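Local coordinates for protein SVS_variant_AS1 (Streptomyces sp. CWA1, PDB 6TJA) that probably catalyses the metal-dependent cyclisation of a linear diphosphate precursor to a terpene product, as an engineered ancestral relative of spiroviolene synthase, at residues A201-D205 with R206-R210. Numbering follows the deposited sequence.
Sequences AEVPD and REMHR
Asp205 and His209 run side by side, one helical turn apart, with carboxylate and ring planes 67° apart. Followed outward, the aspartate first sets CB 4.0 Å from His209 CD2. Its CG then comes to 3.7 Å from that same CD2, so the carboxylate carbon passes alongside the imidazole. At the tip, OD1 takes a hydrogen bond from a water, which is also bonded to His209 NE2 at 2.6 Å and lies in the ring plane at its edge. His209 CG stands anti to its own carbonyl carbon (chi1 -54°), which swings the ring back beside the preceding turn. OD1 also forms a salt bridge to Arg148 of helix 143-169 and lies close to the like-charged OD2 of Asp205 of the second subunit, while OD2 makes a long, weak ion pair with Arg148 of that subunit. With an alanine here, Arg148 would probably lose its carboxylate mate and the bridging water its acceptor, leaving the His209 ring less firmly oriented. The backbone beneath is the short helix 205-208, a single turn between longer helices of the all-alpha terpene synthase fold, with Pro204 as its N-cap residue. Pro204 O accepts two bonds: Met208 N approaches almost straight, at an N-H...O angle of 173°, whereas Glu207 N sits above the carbonyl plane. One residue on, His209 N donates to Asp205 O at 2.9 Å. On another side of the turn, Val203 CG1, anti to its backbone N, packs 3.9 Å from Met208 CB, and both side chains also touch Tyr294 of helix 289-309. Glu207 extends along the Pro204 ring, its OE2 3.5 Å from Pro204 CD, while OE1 is bonded to Gly288 N.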
ATOM      1  N   ALA A 201      -2.264   5.112 -22.106  1.00 40.89           N
ATOM      2  CA  ALA A 201      -3.388   6.039 -21.875  1.00 43.45           C
ATOM      3  C   ALA A 201      -3.401   6.458 -20.384  1.00 37.77           C
ATOM      4  O   ALA A 201      -4.133   5.827 -19.626  1.00 44.54           O
ATOM      5  CB  ALA A 201      -4.667   5.377 -22.382  1.00 39.05           C
ATOM      6  N   GLU A 202      -2.656   7.503 -19.987  1.00 37.44           N
ATOM      7  CA  GLU A 202      -2.613   8.007 -18.575  1.00 38.19           C
ATOM      8  C   GLU A 202      -3.985   8.539 -18.100  1.00 33.89           C
ATOM      9  O   GLU A 202      -4.425   9.625 -18.559  1.00 37.65           O
ATOM     10  CB  GLU A 202      -1.551   9.084 -18.351  1.00 40.81           C
ATOM     11  CG  GLU A 202      -1.333   9.349 -16.847  1.00 50.10           C
ATOM     12  CD  GLU A 202      -0.375  10.462 -16.412  1.00 57.28           C
ATOM     13  OE1 GLU A 202      -0.065  11.385 -17.247  1.00 60.46           O
ATOM     14  OE2 GLU A 202       0.074  10.411 -15.235  1.00 45.85           O
ATOM     15  N   VAL A 203      -4.624   7.868 -17.135  1.00 29.45           N
ATOM     16  CA  VAL A 203      -5.943   8.318 -16.584  1.00 28.75           C
ATOM     17  C   VAL A 203      -5.679   9.424 -15.566  1.00 28.05           C
ATOM     18  O   VAL A 203      -4.924   9.207 -14.627  1.00 27.22           O
ATOM     19  CB  VAL A 203      -6.714   7.152 -15.946  1.00 29.76           C
ATOM     20  CG1 VAL A 203      -8.115   7.542 -15.502  1.00 29.28           C
ATOM     21  CG2 VAL A 203      -6.732   5.946 -16.859  1.00 31.44           C
ATOM     22  N   PRO A 204      -6.291  10.581 -15.706  1.00 27.45           N
ATOM     23  CA  PRO A 204      -6.080  11.636 -14.725  1.00 29.28           C
ATOM     24  C   PRO A 204      -6.556  11.245 -13.327  1.00 27.30           C
ATOM     25  O   PRO A 204      -7.506  10.551 -13.204  1.00 31.75           O
ATOM     26  CB  PRO A 204      -6.897  12.783 -15.277  1.00 29.60           C
ATOM     27  CG  PRO A 204      -7.129  12.464 -16.672  1.00 31.14           C
ATOM     28  CD  PRO A 204      -7.173  11.001 -16.779  1.00 31.72           C
ATOM     29  N   ASP A 205      -5.862  11.683 -12.300  1.00 30.28           N
ATOM     30  CA  ASP A 205      -6.207  11.401 -10.899  1.00 32.80           C
ATOM     31  C   ASP A 205      -7.701  11.570 -10.583  1.00 34.77           C
ATOM     32  O   ASP A 205      -8.291  10.728 -10.007  1.00 37.39           O
ATOM     33  CB  ASP A 205      -5.422  12.308  -9.948  1.00 33.54           C
ATOM     34  CG  ASP A 205      -4.158  11.667  -9.350  1.00 43.00           C
ATOM     35  OD1 ASP A 205      -3.606  10.689  -9.833  1.00 47.89           O
ATOM     36  OD2 ASP A 205      -3.637  12.201  -8.379  1.00 47.21           O
ATOM     37  N   ARG A 206      -8.278  12.681 -10.982  1.00 34.58           N
ATOM     38  CA  ARG A 206      -9.651  12.979 -10.735  1.00 40.41           C
ATOM     39  C   ARG A 206     -10.613  11.966 -11.321  1.00 33.07           C
ATOM     40  O   ARG A 206     -11.671  11.787 -10.832  1.00 31.68           O
ATOM     41  CB  ARG A 206      -9.981  14.432 -11.127  1.00 46.80           C
ATOM     42  CG  ARG A 206     -10.614  14.615 -12.476  1.00 59.19           C
ATOM     43  CD  ARG A 206     -10.125  15.823 -13.253  1.00 71.82           C
ATOM     44  NE  ARG A 206      -9.775  15.449 -14.622  1.00 85.91           N
ATOM     45  CZ  ARG A 206     -10.652  15.102 -15.559  1.00 92.03           C
ATOM     46  NH1 ARG A 206     -11.947  15.110 -15.303  1.00 91.66           N
ATOM     47  NH2 ARG A 206     -10.231  14.744 -16.753  1.00 91.02           N
ATOM     48  N   GLU A 207     -10.198  11.273 -12.344  1.00 32.71           N
ATOM     49  CA  GLU A 207     -11.033  10.220 -12.969  1.00 32.87           C
ATOM     50  C   GLU A 207     -10.661   8.898 -12.316  1.00 28.49           C
ATOM     51  O   GLU A 207     -11.552   8.144 -11.983  1.00 29.35           O
ATOM     52  CB  GLU A 207     -10.867  10.187 -14.488  1.00 35.07           C
ATOM     53  CG  GLU A 207     -11.668  11.254 -15.226  1.00 41.83           C
ATOM     54  CD  GLU A 207     -11.738  11.039 -16.739  1.00 47.47           C
ATOM     55  OE1 GLU A 207     -12.878  10.810 -17.307  1.00 39.30           O
ATOM     56  OE2 GLU A 207     -10.648  11.092 -17.352  1.00 50.27           O
ATOM     57  N   MET A 208      -9.392   8.622 -12.165  1.00 30.42           N
ATOM     58  CA  MET A 208      -8.969   7.376 -11.592  1.00 31.54           C
ATOM     59  C   MET A 208      -9.445   7.149 -10.181  1.00 29.49           C
ATOM     60  O   MET A 208      -9.826   6.076  -9.871  1.00 26.19           O
ATOM     61  CB  MET A 208      -7.458   7.217 -11.644  1.00 32.18           C
ATOM     62  CG  MET A 208      -6.961   5.824 -11.301  1.00 35.15           C
ATOM     63  SD  MET A 208      -7.690   4.411 -12.132  1.00 38.62           S
ATOM     64  CE  MET A 208      -6.379   3.883 -13.174  1.00 36.41           C
ATOM     65  N   HIS A 209      -9.432   8.188  -9.365  1.00 28.43           N
ATOM     66  CA  HIS A 209      -9.810   8.087  -7.968  1.00 28.71           C
ATOM     67  C   HIS A 209     -11.279   8.251  -7.578  1.00 25.92           C
ATOM     68  O   HIS A 209     -11.599   8.168  -6.456  1.00 25.21           O
ATOM     69  CB  HIS A 209      -8.850   8.876  -7.095  1.00 29.13           C
ATOM     70  CG  HIS A 209      -7.426   8.503  -7.307  1.00 28.84           C
ATOM     71  ND1 HIS A 209      -6.981   7.210  -7.230  1.00 31.38           N
ATOM     72  CD2 HIS A 209      -6.350   9.245  -7.620  1.00 28.69           C
ATOM     73  CE1 HIS A 209      -5.692   7.177  -7.462  1.00 30.59           C
ATOM     74  NE2 HIS A 209      -5.288   8.399  -7.710  1.00 27.25           N
ATOM     75  N   ARG A 210     -12.105   8.571  -8.548  1.00 26.67           N
ATOM     76  CA  ARG A 210     -13.584   8.561  -8.440  1.00 27.20           C
ATOM     77  C   ARG A 210     -14.026   7.270  -7.750  1.00 25.57           C
ATOM     78  O   ARG A 210     -13.688   6.163  -8.197  1.00 24.38           O
ATOM     79  CB  ARG A 210     -14.265   8.658  -9.810  1.00 31.07           C
ATOM     80  CG  ARG A 210     -14.353  10.055 -10.404  1.00 31.69           C
ATOM     81  CD  ARG A 210     -14.954   9.990 -11.801  1.00 32.85           C
ATOM     82  NE  ARG A 210     -16.349   9.614 -11.706  1.00 36.57           N
ATOM     83  CZ  ARG A 210     -17.156   9.300 -12.723  1.00 35.97           C
ATOM     84  NH1 ARG A 210     -16.692   9.260 -13.955  1.00 33.85           N
ATOM     85  NH2 ARG A 210     -18.422   8.988 -12.475  1.00 35.48           N
TER
HETATM   86  O   HOH W   1      -2.804   8.691  -8.557  1.00 32.10           O